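Local structure of 3-chlorocatechol 1,2-dioxygenase (Rhodococcus opacus, 2BOY) at residues Asp52-His57 against Gly173-Leu178; Ser73-Tyr78 against Asp123-Asp128; Pro164-Ile169 against Gly213-Ser218; Ala186-His191 against Ala221-Pro226. The protein probably uses ferric iron to cleave the aromatic ring of catechol and 3-chlorocatechol between the two hydroxyl-bearing carbons, as other intradiol dioxygenases do. One frame throughout, in Å; residues are numbered along the deposited sequence.

The four contacts illustrate how chemistry follows place in a fold. Interactions 1, 2 and 4 are buried and touch one benzhydroxamic acid; interaction 3 is a surface contact, though its Ile169 also reaches that ligand. Interaction 1 is wholly apolar, joining the end of helix 47-54 to helix 174-181. Interaction 2 puts strand 121-125 against the 73-78 loop with a water as go-between. Interactions 3 and 4 draw on neighbouring strands, 167-168 and 187-197, and on the loop between strands 204-210 and 229-236; the first is proline packed on tryptophan and glutamine, the second brings in arginine and an iron ligand. Glu56 of interaction 1 holds the backbone of Gln75 and Gly76 in interaction 2.

Interaction 1: residues Asp52-His57 against Gly173-Leu178; sequences DVFFEH and GPTGAL. With BHO (benzhydroxamic acid), chain J.
Val53 and Thr175 mark the closest approach of the two backbones, their CA atoms 8.4 Å apart where the end of helix 47-54 faces the first turn of helix 174-181. The gap is bridged by side chains alone. CE2 of Phe54 touches CD2 of Leu178 at 4.0 Å and the Thr175 methyl CG2 at 4.2 Å, both coming obliquely to the ring, while the Phe54 and Thr175 side chains run past one another in opposite directions. Thr175 offers carbon here because CG2 stands opposite the backbone N across the CA-CB bond (chi1 -57° for OG1). Val53 divides its two methyls: CG1 sits over the centre of the Phe54 ring, 3.6 Å above its plane, whereas CG2 reaches Thr175 CG2 at 4.2 Å and also presses on the benzhydroxamic acid, 3.3 Å from its C4. Phe50 meets the Phe54 ring too, and Ile14 of the second subunit packs against it, which places the contact near the dimer interface. With no hydrogen bond between the segments, cohesion rests on dispersion and on the burial of hydrocarbon, and the same valine that joins the helices gives the aromatic end of the ligand an apolar wall.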
loop_
_atom_site.group_PDB
_atom_site.type_symbol
_atom_site.label_atom_id
_atom_site.label_comp_id
_atom_site.label_asym_id
_atom_site.label_seq_id
_atom_site.Cartn_x
_atom_site.Cartn_y
_atom_site.Cartn_z
ATOM N N ASP A 52 0.328 10.364 -3.792
ATOM C CA ASP A 52 0.041 11.605 -4.509
ATOM C C ASP A 52 0.143 11.435 -6.021
ATOM O O ASP A 52 -0.633 12.079 -6.748
ATOM C CB ASP A 52 0.940 12.754 -4.061
ATOM C CG ASP A 52 0.513 13.330 -2.724
ATOM O OD1 ASP A 52 -0.501 12.872 -2.129
ATOM O OD2 ASP A 52 1.170 14.230 -2.179
ATOM N N VAL A 53 1.038 10.564 -6.497
ATOM C CA VAL A 53 1.103 10.273 -7.942
ATOM C C VAL A 53 -0.191 9.588 -8.439
ATOM O O VAL A 53 -0.830 10.029 -9.412
ATOM C CB VAL A 53 2.343 9.434 -8.308
ATOM C CG1 VAL A 53 2.241 8.839 -9.736
ATOM C CG2 VAL A 53 3.569 10.313 -8.230
ATOM N N PHE A 54 -0.587 8.524 -7.748
ATOM C CA PHE A 54 -1.610 7.626 -8.279
ATOM C C PHE A 54 -3.032 7.852 -7.800
ATOM O O PHE A 54 -3.990 7.462 -8.488
ATOM C CB PHE A 54 -1.191 6.171 -7.997
ATOM C CG PHE A 54 -0.011 5.736 -8.834
ATOM C CD1 PHE A 54 -0.162 5.580 -10.197
ATOM C CD2 PHE A 54 1.237 5.539 -8.264
ATOM C CE1 PHE A 54 0.934 5.175 -10.985
ATOM C CE2 PHE A 54 2.327 5.171 -9.041
ATOM C CZ PHE A 54 2.154 4.973 -10.392
ATOM N N PHE A 55 -3.171 8.447 -6.623
ATOM C CA PHE A 55 -4.488 8.538 -5.977
ATOM C C PHE A 55 -4.967 9.932 -5.653
ATOM O O PHE A 55 -6.183 10.137 -5.596
ATOM C CB PHE A 55 -4.549 7.687 -4.718
ATOM C CG PHE A 55 -4.196 6.275 -4.963
ATOM C CD1 PHE A 55 -2.997 5.773 -4.498
ATOM C CD2 PHE A 55 -5.036 5.450 -5.725
ATOM C CE1 PHE A 55 -2.628 4.434 -4.776
ATOM C CE2 PHE A 55 -4.668 4.122 -6.006
ATOM C CZ PHE A 55 -3.467 3.620 -5.535
ATOM N N GLU A 56 -4.073 10.894 -5.386
ATOM C CA GLU A 56 -4.585 12.218 -4.977
ATOM C C GLU A 56 -5.536 12.859 -6.012
ATOM O O GLU A 56 -6.513 13.512 -5.624
ATOM C CB GLU A 56 -3.474 13.198 -4.532
ATOM C CG GLU A 56 -3.986 14.435 -3.781
ATOM C CD GLU A 56 -2.986 15.570 -3.614
ATOM O OE1 GLU A 56 -3.433 16.666 -3.176
ATOM O OE2 GLU A 56 -1.788 15.418 -3.942
ATOM N N HIS A 57 -5.246 12.716 -7.318
ATOM C CA HIS A 57 -6.171 13.255 -8.332
ATOM C C HIS A 57 -7.633 12.817 -8.105
ATOM O O HIS A 57 -8.574 13.622 -8.283
ATOM C CB HIS A 57 -5.726 12.934 -9.773
ATOM C CG HIS A 57 -5.890 11.495 -10.156
ATOM N ND1 HIS A 57 -7.030 11.017 -10.782
ATOM C CD2 HIS A 57 -5.072 10.425 -9.986
ATOM C CE1 HIS A 57 -6.897 9.716 -10.989
ATOM N NE2 HIS A 57 -5.717 9.334 -10.518
ATOM N N GLY A 173 13.876 5.679 -6.702
ATOM C CA GLY A 173 13.020 5.381 -5.552
ATOM C C GLY A 173 11.962 4.364 -5.977
ATOM O O GLY A 173 11.811 4.069 -7.181
ATOM N N PRO A 174 11.231 3.808 -5.004
ATOM C CA PRO A 174 10.222 2.794 -5.306
ATOM C C PRO A 174 9.104 3.302 -6.258
ATOM O O PRO A 174 8.685 2.544 -7.100
ATOM C CB PRO A 174 9.651 2.438 -3.920
ATOM C CG PRO A 174 10.716 2.844 -2.935
ATOM C CD PRO A 174 11.366 4.068 -3.556
ATOM N N THR A 175 8.671 4.559 -6.167
ATOM C CA THR A 175 7.538 4.991 -7.003
ATOM C C THR A 175 8.002 4.974 -8.465
ATOM O O THR A 175 7.359 4.428 -9.361
ATOM C CB THR A 175 7.081 6.414 -6.630
ATOM O OG1 THR A 175 6.746 6.458 -5.225
ATOM C CG2 THR A 175 5.772 6.784 -7.381
ATOM N N GLY A 176 9.153 5.600 -8.676
ATOM C CA GLY A 176 9.779 5.640 -9.981
ATOM C C GLY A 176 10.126 4.252 -10.450
ATOM O O GLY A 176 10.033 3.989 -11.664
ATOM N N ALA A 177 10.501 3.358 -9.532
ATOM C CA ALA A 177 10.797 1.955 -9.936
ATOM C C ALA A 177 9.559 1.236 -10.423
ATOM O O ALA A 177 9.623 0.466 -11.371
ATOM C CB ALA A 177 11.449 1.155 -8.795
ATOM N N LEU A 178 8.420 1.439 -9.750
ATOM C CA LEU A 178 7.180 0.847 -10.241
ATOM C C LEU A 178 6.783 1.383 -11.642
ATOM O O LEU A 178 6.361 0.616 -12.522
ATOM C CB LEU A 178 6.036 1.129 -9.253
ATOM C CG LEU A 178 4.622 0.871 -9.782
ATOM C CD1 LEU A 178 4.395 -0.630 -10.034
ATOM C CD2 LEU A 178 3.641 1.395 -8.760
HETATM C C1 BHO J . 3.860 16.275 -7.860
HETATM C C2 BHO J . 2.547 15.602 -7.800
HETATM C C3 BHO J . 2.513 14.219 -7.613
HETATM C C4 BHO J . 3.720 13.510 -7.509
HETATM C C5 BHO J . 4.944 14.154 -7.576
HETATM C C6 BHO J . 5.027 15.534 -7.764
HETATM C C BHO J . 3.892 17.758 -8.058
HETATM O O1 BHO J . 2.975 18.238 -8.640
HETATM N N BHO J . 4.860 18.574 -7.694
HETATM O O2 BHO J . 5.386 18.582 -6.569
#

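Interaction 2: residues Ser73-Tyr78 against Asp123-Asp128; sequences SIQGPY and DMWQAD. With BHO (benzhydroxamic acid), chain J.
One water, gripped by four partners, links Gln75, Tyr78 and Trp125 in the plane of the indole. It accepts from Tyr78 N at 2.9 Å and from Trp125 NE1 at 3.1 Å. It donates to Gln75 O at 2.9 Å and to O2 of the benzhydroxamic acid at 2.5 Å, a bond so short that its length is doubtful. If all four hold, two given and two received, its bonding capacity is used up. No direct hydrogen bond joins the segments. The indole meets two loop carbonyls: Gln75 O at the ring edge, 3.7 Å from CZ2, and Tyr78 O obliquely, 3.6 Å from CD1. The extended Gln75 side chain crosses the indole at about a right angle, its amide plane 89° from the ring plane, with CG 4.0 Å from CZ2. Tyr78 turns its ring toward the ligand, CD2 being 3.1 Å from O2; its hydroxyl lies very close to that of Tyr167, probably hydrogen-bonded, though Tyr167 is modelled in two conformers. The 73-78 loop lines the ligand pocket, and Trp125, with iron ligand His193 stacked on it, backs that loop through the water, beside the ferric centre of an intradiol dioxygenase.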
loop_
_atom_site.group_PDB
_atom_site.type_symbol
_atom_site.label_atom_id
_atom_site.label_comp_id
_atom_site.label_asym_id
_atom_site.label_seq_id
_atom_site.Cartn_x
_atom_site.Cartn_y
_atom_site.Cartn_z
ATOM N N SER A 73 -6.600 21.926 -8.035
ATOM C CA SER A 73 -5.863 20.715 -8.411
ATOM C C SER A 73 -5.161 20.073 -7.222
ATOM O O SER A 73 -5.254 20.588 -6.095
ATOM C CB SER A 73 -4.875 20.993 -9.544
ATOM O OG SER A 73 -4.424 19.744 -10.083
ATOM N N ILE A 74 -4.462 18.954 -7.446
ATOM C CA ILE A 74 -3.761 18.302 -6.333
ATOM C C ILE A 74 -2.704 19.223 -5.762
ATOM O O ILE A 74 -2.168 20.086 -6.471
ATOM C CB ILE A 74 -3.136 16.937 -6.709
ATOM C CG1 ILE A 74 -1.963 17.126 -7.704
ATOM C CG2 ILE A 74 -4.200 15.958 -7.320
ATOM C CD1 ILE A 74 -1.193 15.829 -7.966
ATOM N N GLN A 75 -2.374 19.021 -4.491
ATOM C CA GLN A 75 -1.227 19.711 -3.902
ATOM C C GLN A 75 0.107 19.035 -4.306
ATOM O O GLN A 75 1.128 19.704 -4.517
ATOM C CB GLN A 75 -1.333 19.667 -2.373
ATOM C CG GLN A 75 -0.206 20.478 -1.691
ATOM C CD GLN A 75 -0.346 20.569 -0.205
ATOM O OE1 GLN A 75 0.576 20.184 0.534
ATOM N NE2 GLN A 75 -1.487 21.051 0.263
ATOM N N GLY A 76 0.106 17.706 -4.347
ATOM C CA GLY A 76 1.353 16.955 -4.506
ATOM C C GLY A 76 2.173 16.985 -3.202
ATOM O O GLY A 76 1.760 17.589 -2.182
ATOM N N PRO A 77 3.319 16.311 -3.194
ATOM C CA PRO A 77 4.067 16.072 -1.949
ATOM C C PRO A 77 5.217 17.023 -1.668
ATOM O O PRO A 77 5.942 16.801 -0.677
ATOM C CB PRO A 77 4.640 14.646 -2.180
ATOM C CG PRO A 77 4.996 14.681 -3.644
ATOM C CD PRO A 77 3.870 15.526 -4.326
ATOM N N TYR A 78 5.396 18.051 -2.492
ATOM C CA TYR A 78 6.573 18.887 -2.393
ATOM C C TYR A 78 6.356 20.300 -1.887
ATOM O O TYR A 78 7.269 21.133 -2.015
ATOM C CB TYR A 78 7.299 18.955 -3.762
ATOM C CG TYR A 78 7.817 17.607 -4.224
ATOM C CD1 TYR A 78 8.069 16.564 -3.318
ATOM C CD2 TYR A 78 8.078 17.395 -5.563
ATOM C CE1 TYR A 78 8.578 15.313 -3.790
ATOM C CE2 TYR A 78 8.566 16.171 -6.032
ATOM C CZ TYR A 78 8.818 15.156 -5.151
ATOM O OH TYR A 78 9.307 13.969 -5.696
ATOM N N ASP A 123 0.902 31.377 -1.867
ATOM C CA ASP A 123 2.132 30.652 -1.689
ATOM C C ASP A 123 2.373 29.977 -3.030
ATOM O O ASP A 123 1.526 29.213 -3.477
ATOM C CB ASP A 123 1.915 29.575 -0.627
ATOM C CG ASP A 123 3.019 29.523 0.395
ATOM O OD1 ASP A 123 2.730 29.424 1.590
ATOM O OD2 ASP A 123 4.220 29.548 0.108
ATOM N N MET A 124 3.527 30.188 -3.652
ATOM C CA MET A 124 3.778 29.553 -4.968
ATOM C C MET A 124 5.071 28.775 -4.919
ATOM O O MET A 124 6.007 29.221 -4.279
ATOM C CB MET A 124 3.828 30.618 -6.058
ATOM C CG MET A 124 3.622 30.099 -7.502
ATOM S SD MET A 124 5.117 29.354 -8.309
ATOM C CE MET A 124 5.766 30.738 -9.267
ATOM N N TRP A 125 5.075 27.560 -5.475
ATOM C CA TRP A 125 6.319 26.801 -5.588
ATOM C C TRP A 125 6.355 26.133 -6.933
ATOM O O TRP A 125 5.312 25.825 -7.520
ATOM C CB TRP A 125 6.528 25.792 -4.420
ATOM C CG TRP A 125 5.555 24.635 -4.309
ATOM C CD1 TRP A 125 5.830 23.322 -4.542
ATOM C CD2 TRP A 125 4.182 24.677 -3.835
ATOM N NE1 TRP A 125 4.729 22.540 -4.270
ATOM C CE2 TRP A 125 3.688 23.341 -3.870
ATOM C CE3 TRP A 125 3.315 25.716 -3.428
ATOM C CZ2 TRP A 125 2.355 22.998 -3.514
ATOM C CZ3 TRP A 125 1.987 25.388 -3.071
ATOM C CH2 TRP A 125 1.517 24.035 -3.130
ATOM N N GLN A 126 7.567 25.891 -7.421
ATOM C CA GLN A 126 7.738 25.336 -8.744
ATOM C C GLN A 126 9.126 24.730 -8.761
ATOM O O GLN A 126 9.964 25.056 -7.916
ATOM C CB GLN A 126 7.638 26.441 -9.824
ATOM C CG GLN A 126 8.826 27.475 -9.749
ATOM C CD GLN A 126 8.847 28.413 -10.920
ATOM O OE1 GLN A 126 8.238 29.479 -10.884
ATOM N NE2 GLN A 126 9.583 28.033 -11.969
ATOM N N ALA A 127 9.355 23.904 -9.771
ATOM C CA ALA A 127 10.662 23.343 -10.050
ATOM C C ALA A 127 11.488 24.339 -10.844
ATOM O O ALA A 127 10.958 25.273 -11.429
ATOM C CB ALA A 127 10.500 22.043 -10.850
ATOM N N ASP A 128 12.809 24.114 -10.888
ATOM C CA ASP A 128 13.669 24.980 -11.657
ATOM C C ASP A 128 13.710 24.508 -13.113
ATOM O O ASP A 128 12.963 23.606 -13.506
ATOM C CB ASP A 128 15.092 25.058 -11.013
ATOM C CG ASP A 128 15.908 23.781 -11.203
ATOM O OD1 ASP A 128 15.450 22.789 -11.822
ATOM O OD2 ASP A 128 17.047 23.678 -10.722
HETATM C C1 BHO J . 3.860 16.275 -7.860
HETATM C C2 BHO J . 2.547 15.602 -7.800
HETATM C C3 BHO J . 2.513 14.219 -7.613
HETATM C C4 BHO J . 3.720 13.510 -7.509
HETATM C C5 BHO J . 4.944 14.154 -7.576
HETATM C C6 BHO J . 5.027 15.534 -7.764
HETATM C C BHO J . 3.892 17.758 -8.058
HETATM O O1 BHO J . 2.975 18.238 -8.640
HETATM N N BHO J . 4.860 18.574 -7.694
HETATM O O2 BHO J . 5.386 18.582 -6.569
HETATM O O HOH W 1 4.038 19.493 -4.670
#

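Interaction 3: residues Pro164-Ile169 against Gly213-Ser218; sequences PAPYEI and GQWTGS
Pro166 meets Gln214 and Trp215, neighbours in a turn, and the two side chains take different parts of its ring. CB is 3.8 Å from CD1 of Trp215, approaching the indole obliquely. CG belongs chiefly to Gln214, 3.9 Å from NE2 and 4.0 Å from the aliphatic CG of that glutamine, whose side chain crosses the proline at about a right angle. Gln214 has its CG placed between the backbone N and the carbonyl carbon (chi1 53°) and is extended beyond, which carries the amide over to the proline. A type II beta turn from Gly213 to Thr216 presents the pair: Gln214 and Trp215 are its two central residues, and Trp215 has the positive phi, 79°, that this turn requires at its third position. A second turn, type I, follows from Trp215 to Ser218. Trp215 also stacks on Trp187, and Pro166 packs on that same tryptophan, so the loop after strand 204-210 packs by strands 187-197 and 167-168. Between the two segments there is no hydrogen bond; toward Pro166 the amide of Gln214 makes van der Waals contact, and the proline ring, indole CD1 and the aliphatic part of Gln214 share the adhesion.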
loop_
_atom_site.group_PDB
_atom_site.type_symbol
_atom_site.label_atom_id
_atom_site.label_comp_id
_atom_site.label_asym_id
_atom_site.label_seq_id
_atom_site.Cartn_x
_atom_site.Cartn_y
_atom_site.Cartn_z
ATOM N N PRO A 164 9.233 26.718 -15.520
ATOM C CA PRO A 164 9.727 25.467 -14.953
ATOM C C PRO A 164 9.818 24.415 -16.055
ATOM O O PRO A 164 9.058 24.473 -17.015
ATOM C CB PRO A 164 8.622 25.048 -13.922
ATOM C CG PRO A 164 7.330 25.690 -14.481
ATOM C CD PRO A 164 7.827 27.010 -15.138
ATOM N N ALA A 165 10.746 23.480 -15.912
ATOM C CA ALA A 165 10.780 22.282 -16.746
ATOM C C ALA A 165 9.758 21.257 -16.258
ATOM O O ALA A 165 9.444 21.220 -15.080
ATOM C CB ALA A 165 12.188 21.643 -16.696
ATOM N N PRO A 166 9.309 20.386 -17.153
ATOM C CA PRO A 166 8.632 19.164 -16.737
ATOM C C PRO A 166 9.556 18.342 -15.837
ATOM O O PRO A 166 10.769 18.502 -15.893
ATOM C CB PRO A 166 8.430 18.394 -18.046
ATOM C CG PRO A 166 8.588 19.368 -19.140
ATOM C CD PRO A 166 9.417 20.509 -18.625
ATOM N N TYR A 167 8.934 17.467 -15.032
ATOM C CA TYR A 167 9.513 16.719 -13.899
ATOM C C TYR A 167 9.336 15.204 -14.197
ATOM O O TYR A 167 8.235 14.825 -14.600
ATOM C CB TYR A 167 8.694 17.099 -12.620
ATOM C CG TYR A 167 9.133 16.422 -11.318
ATOM C CD1 TYR A 167 8.423 15.334 -10.774
ATOM C CD2 TYR A 167 10.247 16.882 -10.622
ATOM C CE1 TYR A 167 8.855 14.707 -9.579
ATOM C CE2 TYR A 167 10.669 16.274 -9.435
ATOM C CZ TYR A 167 9.985 15.180 -8.933
ATOM O OH TYR A 167 10.433 14.589 -7.763
ATOM N N GLU A 168 10.380 14.359 -14.025
ATOM C CA GLU A 168 10.184 12.927 -13.931
ATOM C C GLU A 168 10.188 12.497 -12.453
ATOM O O GLU A 168 11.053 12.910 -11.681
ATOM C CB GLU A 168 11.322 12.196 -14.683
ATOM C CG GLU A 168 10.865 11.419 -15.905
ATOM C CD GLU A 168 11.917 10.468 -16.463
ATOM O OE1 GLU A 168 13.034 10.938 -16.773
ATOM O OE2 GLU A 168 11.601 9.256 -16.613
ATOM N N ILE A 169 9.226 11.676 -12.045
ATOM C CA ILE A 169 9.345 10.974 -10.763
ATOM C C ILE A 169 10.652 10.154 -10.822
ATOM O O ILE A 169 10.826 9.375 -11.742
ATOM C CB ILE A 169 8.123 10.024 -10.550
ATOM C CG1 ILE A 169 6.781 10.767 -10.742
ATOM C CG2 ILE A 169 8.203 9.277 -9.182
ATOM C CD1 ILE A 169 6.667 12.118 -10.051
ATOM N N GLY A 213 3.135 22.800 -23.704
ATOM C CA GLY A 213 4.144 21.998 -23.030
ATOM C C GLY A 213 3.987 20.512 -23.280
ATOM O O GLY A 213 2.892 20.015 -23.523
ATOM N N GLN A 214 5.085 19.780 -23.211
ATOM C CA GLN A 214 4.973 18.340 -23.401
ATOM C C GLN A 214 4.339 17.753 -22.131
ATOM O O GLN A 214 4.455 18.335 -21.065
ATOM C CB GLN A 214 6.364 17.725 -23.711
ATOM C CG GLN A 214 7.437 18.074 -22.721
ATOM C CD GLN A 214 8.886 17.967 -23.278
ATOM O OE1 GLN A 214 9.199 17.080 -24.096
ATOM N NE2 GLN A 214 9.761 18.865 -22.812
ATOM N N TRP A 215 3.665 16.626 -22.273
ATOM C CA TRP A 215 3.062 15.880 -21.153
ATOM C C TRP A 215 1.720 16.440 -20.643
ATOM O O TRP A 215 1.145 15.845 -19.751
ATOM C CB TRP A 215 4.065 15.684 -19.986
ATOM C CG TRP A 215 5.440 15.256 -20.431
ATOM C CD1 TRP A 215 6.599 15.974 -20.339
ATOM C CD2 TRP A 215 5.804 13.991 -21.017
ATOM N NE1 TRP A 215 7.653 15.240 -20.841
ATOM C CE2 TRP A 215 7.191 14.025 -21.270
ATOM C CE3 TRP A 215 5.091 12.831 -21.351
ATOM C CZ2 TRP A 215 7.882 12.941 -21.853
ATOM C CZ3 TRP A 215 5.771 11.749 -21.914
ATOM C CH2 TRP A 215 7.155 11.811 -22.156
ATOM N N THR A 216 1.193 17.548 -21.198
ATOM C CA THR A 216 -0.117 18.021 -20.693
ATOM C C THR A 216 -1.253 17.025 -20.937
ATOM O O THR A 216 -2.274 17.061 -20.234
ATOM C CB THR A 216 -0.526 19.380 -21.250
ATOM O OG1 THR A 216 -0.763 19.252 -22.668
ATOM C CG2 THR A 216 0.624 20.383 -21.090
ATOM N N GLY A 217 -1.074 16.157 -21.944
ATOM C CA GLY A 217 -2.015 15.087 -22.235
ATOM C C GLY A 217 -1.666 13.725 -21.648
ATOM O O GLY A 217 -2.350 12.760 -21.930
ATOM N N SER A 218 -0.607 13.636 -20.850
ATOM C CA SER A 218 -0.218 12.360 -20.279
ATOM C C SER A 218 0.522 12.580 -18.952
ATOM O O SER A 218 1.606 12.047 -18.716
ATOM C CB SER A 218 0.635 11.547 -21.274
ATOM O OG SER A 218 1.528 12.382 -21.979
#

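Interaction 4: residues Ala186-His191 against Ala221-Pro226; sequences AWRPAH and ANAVKP. With FE (Fe (III) ion), chain I; BHO (benzhydroxamic acid), chain J.
The guanidinium of Arg188 meets the methyls of Ala221 and Ala223 obliquely, with O1 of the benzhydroxamic acid at its edge, near its plane. Ala221 CB is 3.6 Å from NE, and Ala223 CB is 3.7 Å from NH2. Arg188 lays NH1 on one face of the His191 ring, 3.2 Å above its plane and toward the rim. At the edge of that imidazole, ND1 donates to Pro189 O in a bond of 2.8 Å, nearly straight at 172° and close to both the ring and the carbonyl planes. This fixes the rotation of the ring, so that NE2, on the far side, binds the iron(III) ion at 2.0 Å. Tyr133 and His193 also bind the metal, in the histidine-and-tyrosine iron site characteristic of intradiol dioxygenases. The Arg188 chain bends at chi2 and chi3 (-140° and 58°), which sets CD against the ligand's ring and brings the guanidinium edge up to O1; the NH1 to O1 distance, 2.4 Å, is too short to be trusted. Asp219 forms a salt bridge with NH2 and accepts hydrogen bonds from the backbone N of Ala221 and Ala223, positioning arginine and loop together. Pro189 CG packs on Val224 CG2 at 3.8 Å, beside Tyr209.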
loop_
_atom_site.group_PDB
_atom_site.type_symbol
_atom_site.label_atom_id
_atom_site.label_comp_id
_atom_site.label_asym_id
_atom_site.label_seq_id
_atom_site.Cartn_x
_atom_site.Cartn_y
_atom_site.Cartn_z
ATOM N N ALA A 186 6.995 8.517 -16.566
ATOM C CA ALA A 186 7.044 9.049 -15.217
ATOM C C ALA A 186 6.969 10.575 -15.170
ATOM O O ALA A 186 7.405 11.171 -14.193
ATOM C CB ALA A 186 8.330 8.563 -14.550
ATOM N N TRP A 187 6.432 11.217 -16.213
ATOM C CA TRP A 187 6.549 12.681 -16.348
ATOM C C TRP A 187 5.299 13.434 -15.905
ATOM O O TRP A 187 4.197 13.032 -16.246
ATOM C CB TRP A 187 6.737 13.056 -17.807
ATOM C CG TRP A 187 8.082 12.670 -18.327
ATOM C CD1 TRP A 187 8.433 11.480 -18.964
ATOM C CD2 TRP A 187 9.270 13.453 -18.255
ATOM N NE1 TRP A 187 9.767 11.510 -19.306
ATOM C CE2 TRP A 187 10.309 12.706 -18.890
ATOM C CE3 TRP A 187 9.577 14.726 -17.725
ATOM C CZ2 TRP A 187 11.619 13.188 -18.987
ATOM C CZ3 TRP A 187 10.874 15.206 -17.841
ATOM C CH2 TRP A 187 11.883 14.431 -18.454
ATOM N N ARG A 188 5.518 14.558 -15.232
ATOM C CA ARG A 188 4.509 15.618 -15.095
ATOM C C ARG A 188 4.868 16.752 -16.093
ATOM O O ARG A 188 6.047 17.114 -16.208
ATOM C CB ARG A 188 4.571 16.206 -13.674
ATOM C CG ARG A 188 4.321 15.182 -12.566
ATOM C CD ARG A 188 3.447 15.763 -11.424
ATOM N NE ARG A 188 2.185 16.207 -12.014
ATOM C CZ ARG A 188 1.547 17.331 -11.724
ATOM N NH1 ARG A 188 2.035 18.179 -10.812
ATOM N NH2 ARG A 188 0.444 17.616 -12.406
ATOM N N PRO A 189 3.865 17.361 -16.731
ATOM C CA PRO A 189 4.109 18.540 -17.578
ATOM C C PRO A 189 4.543 19.675 -16.644
ATOM O O PRO A 189 4.314 19.566 -15.412
ATOM C CB PRO A 189 2.739 18.842 -18.181
ATOM C CG PRO A 189 1.772 18.372 -17.125
ATOM C CD PRO A 189 2.415 17.050 -16.615
ATOM N N ALA A 190 5.157 20.724 -17.188
ATOM C CA ALA A 190 5.654 21.866 -16.372
ATOM C C ALA A 190 4.506 22.568 -15.705
ATOM O O ALA A 190 3.474 22.699 -16.328
ATOM C CB ALA A 190 6.382 22.850 -17.281
ATOM N N HIS A 191 4.684 23.039 -14.466
ATOM C CA HIS A 191 3.563 23.654 -13.721
ATOM C C HIS A 191 4.036 24.581 -12.586
ATOM O O HIS A 191 5.151 24.436 -12.065
ATOM C CB HIS A 191 2.653 22.545 -13.128
ATOM C CG HIS A 191 3.398 21.584 -12.262
ATOM N ND1 HIS A 191 4.056 20.484 -12.757
ATOM C CD2 HIS A 191 3.664 21.623 -10.936
ATOM C CE1 HIS A 191 4.683 19.869 -11.764
ATOM N NE2 HIS A 191 4.441 20.533 -10.639
ATOM N N ALA A 221 0.573 11.968 -12.983
ATOM C CA ALA A 221 -0.300 12.176 -11.819
ATOM C C ALA A 221 -1.780 12.437 -12.163
ATOM O O ALA A 221 -2.600 12.575 -11.259
ATOM C CB ALA A 221 0.258 13.345 -10.965
ATOM N N ASN A 222 -2.108 12.543 -13.449
ATOM C CA ASN A 222 -3.520 12.751 -13.874
ATOM C C ASN A 222 -4.176 13.980 -13.261
ATOM O O ASN A 222 -5.383 13.969 -12.941
ATOM C CB ASN A 222 -4.372 11.513 -13.579
ATOM C CG ASN A 222 -4.116 10.410 -14.548
ATOM O OD1 ASN A 222 -3.627 9.330 -14.176
ATOM N ND2 ASN A 222 -4.426 10.661 -15.818
ATOM N N ALA A 223 -3.387 15.041 -13.111
ATOM C CA ALA A 223 -3.865 16.223 -12.403
ATOM C C ALA A 223 -4.068 17.444 -13.314
ATOM O O ALA A 223 -4.290 18.561 -12.811
ATOM C CB ALA A 223 -2.874 16.581 -11.253
ATOM N N VAL A 224 -3.995 17.256 -14.644
ATOM C CA VAL A 224 -4.203 18.383 -15.535
ATOM C C VAL A 224 -5.721 18.556 -15.722
ATOM O O VAL A 224 -6.452 17.585 -15.893
ATOM C CB VAL A 224 -3.514 18.226 -16.900
ATOM C CG1 VAL A 224 -3.934 19.323 -17.921
ATOM C CG2 VAL A 224 -1.984 18.200 -16.740
ATOM N N LYS A 225 -6.166 19.802 -15.647
ATOM C CA LYS A 225 -7.552 20.154 -16.012
ATOM C C LYS A 225 -7.505 21.315 -17.024
ATOM O O LYS A 225 -6.568 22.145 -17.024
ATOM C CB LYS A 225 -8.392 20.501 -14.753
ATOM C CG LYS A 225 -8.361 19.417 -13.641
ATOM C CD LYS A 225 -9.191 19.877 -12.453
ATOM C CE LYS A 225 -9.110 18.959 -11.205
ATOM N NZ LYS A 225 -9.905 19.614 -10.102
ATOM N N PRO A 226 -8.481 21.349 -17.935
ATOM C CA PRO A 226 -8.419 22.276 -19.053
ATOM C C PRO A 226 -8.463 23.728 -18.605
ATOM O O PRO A 226 -7.928 24.549 -19.327
ATOM C CB PRO A 226 -9.651 21.919 -19.904
ATOM C CG PRO A 226 -10.589 21.149 -18.995
ATOM C CD PRO A 226 -9.703 20.499 -17.937
HETATM FE FE FE I . 5.087 19.829 -8.835
HETATM C C1 BHO J . 3.860 16.275 -7.860
HETATM C C2 BHO J . 2.547 15.602 -7.800
HETATM C C3 BHO J . 2.513 14.219 -7.613
HETATM C C4 BHO J . 3.720 13.510 -7.509
HETATM C C5 BHO J . 4.944 14.154 -7.576
HETATM C C6 BHO J . 5.027 15.534 -7.764
HETATM C C BHO J . 3.892 17.758 -8.058
HETATM O O1 BHO J . 2.975 18.238 -8.640
HETATM N N BHO J . 4.860 18.574 -7.694
HETATM O O2 BHO J . 5.386 18.582 -6.569
#